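Amidohydrolase (Brucella melitensis biovar Abortus, PDB 4F0L) probably acts as a metal-dependent deaminase of the amidohydrolase family, related to formimidoylglutamate deiminases, and holds an iron(III) ion in the crystal. Local coordinates at residues V56-M61 against D394-D399; D116-G121 against A157-T162. One frame throughout, in Å; residues are numbered along the deposited sequence.

Contact 1 (V56-M61 against D394-D399); sequences VVVAGM and DFVSLD
Val-58 and Val-396 grip each other through both backbone polar groups, the hydrogen-bonded pair of an antiparallel ladder: Val-58 N reaches Val-396 O at 2.9 Å with an N-H...O angle of 169°, and Val-396 N returns a bond to Val-58 O. Here the packing is tight. On the same face, with CG1 of Val-58 anti to the carbonyl carbon (chi1 -62°), CG2 is left between backbone N and carbonyl carbon, 4.0 Å from CB of Val-396, while CG1 turns to CD1 of Leu-398. On the other face Val-57 stands beside Ser-397, and its CG1 meets CD1 of the Phe-395 ring at 4.0 Å.

Gly-60 N makes only a weak bond to Asp-394 O at 3.3 Å, where the side chains of Ala-59 and Phe-395 diverge. At the far end Leu-398 N bonds Val-56 O at 3.0 Å; beyond it direct pairing gives way to a water that accepts from Val-56 N and donates to Leu-398 O.

Strand 395-399 thus adds antiparallel to 56-66, the edge of the parallel run 56-66, 122-129, 160-167, 210-215, and carries the sheet on to 422-428, whose Asp-425 N, with Gln-54, holds Ser-397 OG. Phe-369 of helix 364-379 covers Val-58.

Contact 2 (D116-G121 against A157-T162); sequences DMLEAG and AGMGLT
The terminal methyl of Met-159 is the probe here: its CE comes to 3.5 Å from CB of Met-117 and 3.9 Å from CG of Leu-118, touching two consecutive residues in the last turn of helix 103-119. Met-159 gets there by folding, with CG anti to the backbone N (chi1 167°) and bends at chi2 and chi3. It passes Leu-118 heading the opposite way and crosses the extended Met-117 chain at about a right angle. Leu-118 reaches on with CD1, which lies 4.1 Å from CB of Ala-157 and also sits close against that residue's carbonyl oxygen.

One shell out, two helix ends frame these residues. Gly-121 closes helix 103-119 in a Schellman motif, with Gly-121 N bonded to Leu-118 O at 2.9 Å. Gly-158, also at positive phi, ends helix 145-157 in the same way before strand 160-167. Val-125 of strand 122-129 touches both methionines, and His-439 NE2 bonds Ala-157 O. The helix packs on parallel strands of the TIM-barrel-type fold, the Met-117 side chain about 8 Å from those of iron ligands His-65 and Asp-329.

No hydrogen bond joins the two segments; cohesion is apolar, from buried methyl and methylene groups of Met, Leu and Ala.

The centres of contacts 1 and 2 lie about 13 Å apart, and the two meet directly at Gly-121: its O is 3.3 Å from Met-61 N, a probable hydrogen bond, and 3.5 Å from Val-396 CG2. Both segments of contact 2 fall within the 332 residues that separate those of contact 1. One mixed sheet serves both. Contact 1 pairs strand 56-66 with the late antiparallel strand 395-399, whereas contact 2 lies where helices 103-119 and 145-157 pack beside the parallel strands. The strand that pairs in contact 1 carries the iron ligand His-65 near its end, although contact 1 itself lies away from the metal site.

Contact 1 (V56-M61 against D394-D399)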
ATOM      1  N   VAL B  56      17.757   8.484  13.258  1.00 15.38           N
ATOM      2  CA  VAL B  56      16.438   9.078  13.335  1.00 14.80           C
ATOM      3  C   VAL B  56      15.555   8.236  14.246  1.00 14.48           C
ATOM      4  O   VAL B  56      15.376   7.061  13.997  1.00 14.13           O
ATOM      5  CB  VAL B  56      15.769   9.189  11.971  1.00 14.47           C
ATOM      6  CG1 VAL B  56      14.334   9.706  12.122  1.00 13.97           C
ATOM      7  CG2 VAL B  56      16.580  10.100  11.043  1.00 15.09           C
ATOM      8  N   VAL B  57      15.037   8.849  15.312  1.00 14.53           N
ATOM      9  CA  VAL B  57      14.246   8.157  16.355  1.00 13.95           C
ATOM     10  C   VAL B  57      12.873   8.822  16.468  1.00 13.50           C
ATOM     11  O   VAL B  57      12.758  10.056  16.454  1.00 13.69           O
ATOM     12  CB  VAL B  57      14.951   8.152  17.722  1.00 14.57           C
ATOM     13  CG1 VAL B  57      14.011   7.643  18.821  1.00 14.65           C
ATOM     14  CG2 VAL B  57      16.213   7.290  17.644  1.00 15.03           C
ATOM     15  N   VAL B  58      11.849   7.986  16.466  1.00 13.12           N
ATOM     16  CA  VAL B  58      10.459   8.389  16.581  1.00 13.40           C
ATOM     17  C   VAL B  58       9.779   7.542  17.635  1.00 13.10           C
ATOM     18  O   VAL B  58      10.287   6.493  18.030  1.00 11.94           O
ATOM     19  CB  VAL B  58       9.684   8.260  15.239  1.00 13.21           C
ATOM     20  CG1 VAL B  58      10.303   9.173  14.163  1.00 14.02           C
ATOM     21  CG2 VAL B  58       9.616   6.830  14.741  1.00 12.44           C
ATOM     22  N   ALA B  59       8.617   7.998  18.086  1.00 13.71           N
ATOM     23  CA  ALA B  59       7.839   7.280  19.088  1.00 13.74           C
ATOM     24  C   ALA B  59       7.355   5.943  18.536  1.00 14.02           C
ATOM     25  O   ALA B  59       7.152   5.811  17.342  1.00 13.64           O
ATOM     26  CB  ALA B  59       6.630   8.118  19.499  1.00 14.15           C
ATOM     27  N   GLY B  60       7.177   4.977  19.439  1.00 14.15           N
ATOM     28  CA  GLY B  60       6.511   3.749  19.140  1.00 13.80           C
ATOM     29  C   GLY B  60       5.039   3.979  18.870  1.00 13.83           C
ATOM     30  O   GLY B  60       4.404   4.816  19.494  1.00 14.02           O
ATOM     31  N   MET B  61       4.507   3.249  17.888  1.00 13.51           N
ATOM     32  CA  MET B  61       3.120   3.400  17.483  1.00 13.25           C
ATOM     33  C   MET B  61       2.275   2.334  18.154  1.00 13.04           C
ATOM     34  O   MET B  61       2.601   1.134  18.114  1.00 12.00           O
ATOM     35  CB  MET B  61       3.020   3.244  15.968  1.00 12.99           C
ATOM     36  CG  MET B  61       1.628   3.433  15.381  1.00 13.39           C
ATOM     37  SD  MET B  61       1.024   5.119  15.486  1.00 14.78           S
ATOM     38  CE  MET B  61       2.159   5.810  14.277  1.00 13.67           C
ATOM     39  N   ASP B 394       9.654   3.289  24.826  1.00 13.52           N
ATOM     40  CA  ASP B 394       9.104   2.657  23.638  1.00 13.65           C
ATOM     41  C   ASP B 394       9.366   3.576  22.434  1.00 13.86           C
ATOM     42  O   ASP B 394       8.767   4.654  22.321  1.00 14.32           O
ATOM     43  CB  ASP B 394       7.581   2.472  23.768  1.00 13.36           C
ATOM     44  CG  ASP B 394       7.160   1.617  24.951  1.00 14.03           C
ATOM     45  OD1 ASP B 394       7.994   1.149  25.756  1.00 15.08           O
ATOM     46  OD2 ASP B 394       5.940   1.406  25.090  1.00 14.61           O
ATOM     47  N   PHE B 395      10.231   3.161  21.516  1.00 14.01           N
ATOM     48  CA  PHE B 395      10.519   4.005  20.384  1.00 13.88           C
ATOM     49  C   PHE B 395      11.191   3.199  19.292  1.00 14.01           C
ATOM     50  O   PHE B 395      11.464   1.988  19.476  1.00 13.37           O
ATOM     51  CB  PHE B 395      11.329   5.253  20.796  1.00 14.84           C
ATOM     52  CG  PHE B 395      12.474   4.965  21.708  1.00 16.14           C
ATOM     53  CD1 PHE B 395      13.639   4.426  21.217  1.00 16.73           C
ATOM     54  CD2 PHE B 395      12.365   5.194  23.080  1.00 16.82           C
ATOM     55  CE1 PHE B 395      14.700   4.151  22.063  1.00 17.77           C
ATOM     56  CE2 PHE B 395      13.424   4.926  23.909  1.00 17.58           C
ATOM     57  CZ  PHE B 395      14.588   4.400  23.409  1.00 17.94           C
ATOM     58  N   VAL B 396      11.376   3.859  18.142  1.00 13.63           N
ATOM     59  CA  VAL B 396      11.727   3.222  16.873  1.00 13.69           C
ATOM     60  C   VAL B 396      12.823   4.049  16.155  1.00 14.44           C
ATOM     61  O   VAL B 396      12.741   5.287  16.118  1.00 13.42           O
ATOM     62  CB  VAL B 396      10.471   3.139  15.951  1.00 13.33           C
ATOM     63  CG1 VAL B 396      10.776   2.530  14.578  1.00 12.66           C
ATOM     64  CG2 VAL B 396       9.320   2.365  16.628  1.00 13.05           C
ATOM     65  N   SER B 397      13.869   3.382  15.613  1.00 15.10           N
ATOM     66  CA  SER B 397      14.798   4.086  14.733  1.00 15.66           C
ATOM     67  C   SER B 397      14.518   3.694  13.283  1.00 15.70           C
ATOM     68  O   SER B 397      14.103   2.568  12.999  1.00 15.31           O
ATOM     69  CB  SER B 397      16.240   3.845  15.097  1.00 17.04           C
ATOM     70  OG  SER B 397      16.645   2.520  14.779  1.00 17.60           O
ATOM     71  N   LEU B 398      14.703   4.655  12.382  1.00 15.58           N
ATOM     72  CA  LEU B 398      14.413   4.453  11.001  1.00 15.89           C
ATOM     73  C   LEU B 398      15.706   4.322  10.207  1.00 17.80           C
ATOM     74  O   LEU B 398      16.648   5.082  10.434  1.00 18.97           O
ATOM     75  CB  LEU B 398      13.562   5.606  10.455  1.00 15.10           C
ATOM     76  CG  LEU B 398      12.167   5.746  11.080  1.00 14.41           C
ATOM     77  CD1 LEU B 398      11.520   7.032  10.607  1.00 13.96           C
ATOM     78  CD2 LEU B 398      11.231   4.560  10.772  1.00 13.71           C
ATOM     79  N   ASP B 399      15.723   3.393   9.249  1.00 18.69           N
ATOM     80  CA  ASP B 399      16.836   3.273   8.309  1.00 20.08           C
ATOM     81  C   ASP B 399      16.671   4.386   7.277  1.00 19.89           C
ATOM     82  O   ASP B 399      15.715   4.370   6.490  1.00 17.97           O
ATOM     83  CB  ASP B 399      16.816   1.890   7.648  1.00 21.10           C
ATOM     84  CG  ASP B 399      17.934   1.696   6.623  1.00 23.09           C
ATOM     85  OD1 ASP B 399      18.385   2.644   5.997  1.00 24.76           O
ATOM     86  OD2 ASP B 399      18.398   0.569   6.478  1.00 25.84           O
TER
HETATM   87  O   HOH W   1      18.147   5.735  12.547  1.00 23.10           O

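Contact 2 (D116-G121 against A157-T162)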
ATOM      1  N   ASP B 116       5.638  -9.538  13.820  1.00 14.27           N
ATOM      2  CA  ASP B 116       5.417  -8.757  12.602  1.00 15.33           C
ATOM      3  C   ASP B 116       5.095  -7.263  12.957  1.00 13.97           C
ATOM      4  O   ASP B 116       5.659  -6.319  12.384  1.00 13.52           O
ATOM      5  CB  ASP B 116       4.255  -9.420  11.846  1.00 16.97           C
ATOM      6  CG  ASP B 116       4.424  -9.400  10.363  1.00 19.93           C
ATOM      7  OD1 ASP B 116       4.875  -8.333   9.884  1.00 23.72           O
ATOM      8  OD2 ASP B 116       4.040 -10.418   9.676  1.00 21.51           O
ATOM      9  N   MET B 117       4.198  -7.052  13.919  1.00 12.53           N
ATOM     10  CA  MET B 117       3.873  -5.675  14.367  1.00 11.87           C
ATOM     11  C   MET B 117       5.113  -4.965  14.900  1.00 11.42           C
ATOM     12  O   MET B 117       5.370  -3.842  14.538  1.00 11.10           O
ATOM     13  CB  MET B 117       2.811  -5.695  15.464  1.00 11.95           C
ATOM     14  CG  MET B 117       1.403  -6.049  14.959  1.00 12.14           C
ATOM     15  SD  MET B 117       0.220  -6.001  16.314  1.00 12.39           S
ATOM     16  CE  MET B 117      -1.352  -6.161  15.454  1.00 11.93           C
ATOM     17  N   LEU B 118       5.882  -5.634  15.760  1.00 11.20           N
ATOM     18  CA  LEU B 118       7.110  -5.033  16.311  1.00 11.60           C
ATOM     19  C   LEU B 118       8.078  -4.660  15.191  1.00 11.66           C
ATOM     20  O   LEU B 118       8.615  -3.556  15.187  1.00 12.24           O
ATOM     21  CB  LEU B 118       7.785  -5.954  17.338  1.00 11.66           C
ATOM     22  CG  LEU B 118       7.172  -5.940  18.744  1.00 11.60           C
ATOM     23  CD1 LEU B 118       7.599  -7.122  19.597  1.00 11.47           C
ATOM     24  CD2 LEU B 118       7.573  -4.622  19.465  1.00 11.27           C
ATOM     25  N   GLU B 119       8.262  -5.550  14.225  1.00 11.89           N
ATOM     26  CA  GLU B 119       9.130  -5.276  13.083  1.00 12.21           C
ATOM     27  C   GLU B 119       8.641  -4.092  12.195  1.00 11.76           C
ATOM     28  O   GLU B 119       9.427  -3.410  11.562  1.00 11.44           O
ATOM     29  CB  GLU B 119       9.348  -6.533  12.253  1.00 12.82           C
ATOM     30  CG  GLU B 119      10.187  -7.612  12.938  1.00 13.24           C
ATOM     31  CD  GLU B 119      10.492  -8.804  12.011  1.00 14.14           C
ATOM     32  OE1 GLU B 119       9.972  -8.798  10.859  1.00 14.29           O
ATOM     33  OE2 GLU B 119      11.273  -9.725  12.417  1.00 14.58           O
ATOM     34  N   ALA B 120       7.355  -3.803  12.261  1.00 11.14           N
ATOM     35  CA  ALA B 120       6.783  -2.687  11.565  1.00 11.08           C
ATOM     36  C   ALA B 120       6.808  -1.386  12.416  1.00 11.09           C
ATOM     37  O   ALA B 120       6.372  -0.346  11.926  1.00 11.17           O
ATOM     38  CB  ALA B 120       5.343  -3.025  11.162  1.00 10.77           C
ATOM     39  N   GLY B 121       7.251  -1.455  13.674  1.00 10.82           N
ATOM     40  CA  GLY B 121       7.392  -0.255  14.494  1.00 11.07           C
ATOM     41  C   GLY B 121       6.214  -0.005  15.432  1.00 10.80           C
ATOM     42  O   GLY B 121       6.070   1.106  15.970  1.00 10.97           O
ATOM     43  N   ALA B 157       6.951 -11.981  22.925  1.00 14.51           N
ATOM     44  CA  ALA B 157       7.319 -11.001  21.876  1.00 14.86           C
ATOM     45  C   ALA B 157       8.017  -9.763  22.433  1.00 14.90           C
ATOM     46  O   ALA B 157       8.798  -9.093  21.732  1.00 14.96           O
ATOM     47  CB  ALA B 157       6.088 -10.586  21.072  1.00 14.07           C
ATOM     48  N   GLY B 158       7.720  -9.466  23.694  1.00 15.23           N
ATOM     49  CA  GLY B 158       8.117  -8.211  24.334  1.00 15.64           C
ATOM     50  C   GLY B 158       7.228  -7.066  23.871  1.00 14.79           C
ATOM     51  O   GLY B 158       7.627  -5.927  23.928  1.00 15.50           O
ATOM     52  N   MET B 159       6.029  -7.385  23.398  1.00 14.38           N
ATOM     53  CA  MET B 159       5.068  -6.404  22.889  1.00 13.67           C
ATOM     54  C   MET B 159       4.207  -5.858  24.043  1.00 13.66           C
ATOM     55  O   MET B 159       3.781  -6.628  24.914  1.00 13.62           O
ATOM     56  CB  MET B 159       4.157  -7.090  21.864  1.00 13.53           C
ATOM     57  CG  MET B 159       2.925  -6.295  21.472  1.00 13.35           C
ATOM     58  SD  MET B 159       3.361  -4.781  20.594  1.00 13.20           S
ATOM     59  CE  MET B 159       3.304  -5.437  18.924  1.00 12.48           C
ATOM     60  N   GLY B 160       3.978  -4.534  24.061  1.00 13.84           N
ATOM     61  CA  GLY B 160       3.108  -3.921  25.088  1.00 14.25           C
ATOM     62  C   GLY B 160       1.689  -4.377  24.822  1.00 14.15           C
ATOM     63  O   GLY B 160       1.337  -4.590  23.681  1.00 13.81           O
ATOM     64  N   LEU B 161       0.890  -4.556  25.864  1.00 14.47           N
ATOM     65  CA  LEU B 161      -0.472  -5.104  25.707  1.00 14.11           C
ATOM     66  C   LEU B 161      -1.518  -4.272  26.453  1.00 14.42           C
ATOM     67  O   LEU B 161      -1.447  -4.102  27.667  1.00 14.87           O
ATOM     68  CB  LEU B 161      -0.518  -6.549  26.231  1.00 14.08           C
ATOM     69  CG  LEU B 161      -1.876  -7.283  26.172  1.00 14.02           C
ATOM     70  CD1 LEU B 161      -2.429  -7.360  24.750  1.00 13.04           C
ATOM     71  CD2 LEU B 161      -1.715  -8.692  26.768  1.00 14.23           C
ATOM     72  N   THR B 162      -2.466  -3.752  25.705  1.00 13.73           N
ATOM     73  CA  THR B 162      -3.734  -3.366  26.243  1.00 14.18           C
ATOM     74  C   THR B 162      -4.739  -4.415  25.820  1.00 13.90           C
ATOM     75  O   THR B 162      -5.145  -4.491  24.658  1.00 14.50           O
ATOM     76  CB  THR B 162      -4.142  -1.965  25.773  1.00 13.87           C
ATOM     77  OG1 THR B 162      -3.194  -1.018  26.268  1.00 13.88           O
ATOM     78  CG2 THR B 162      -5.527  -1.623  26.248  1.00 13.76           C
TER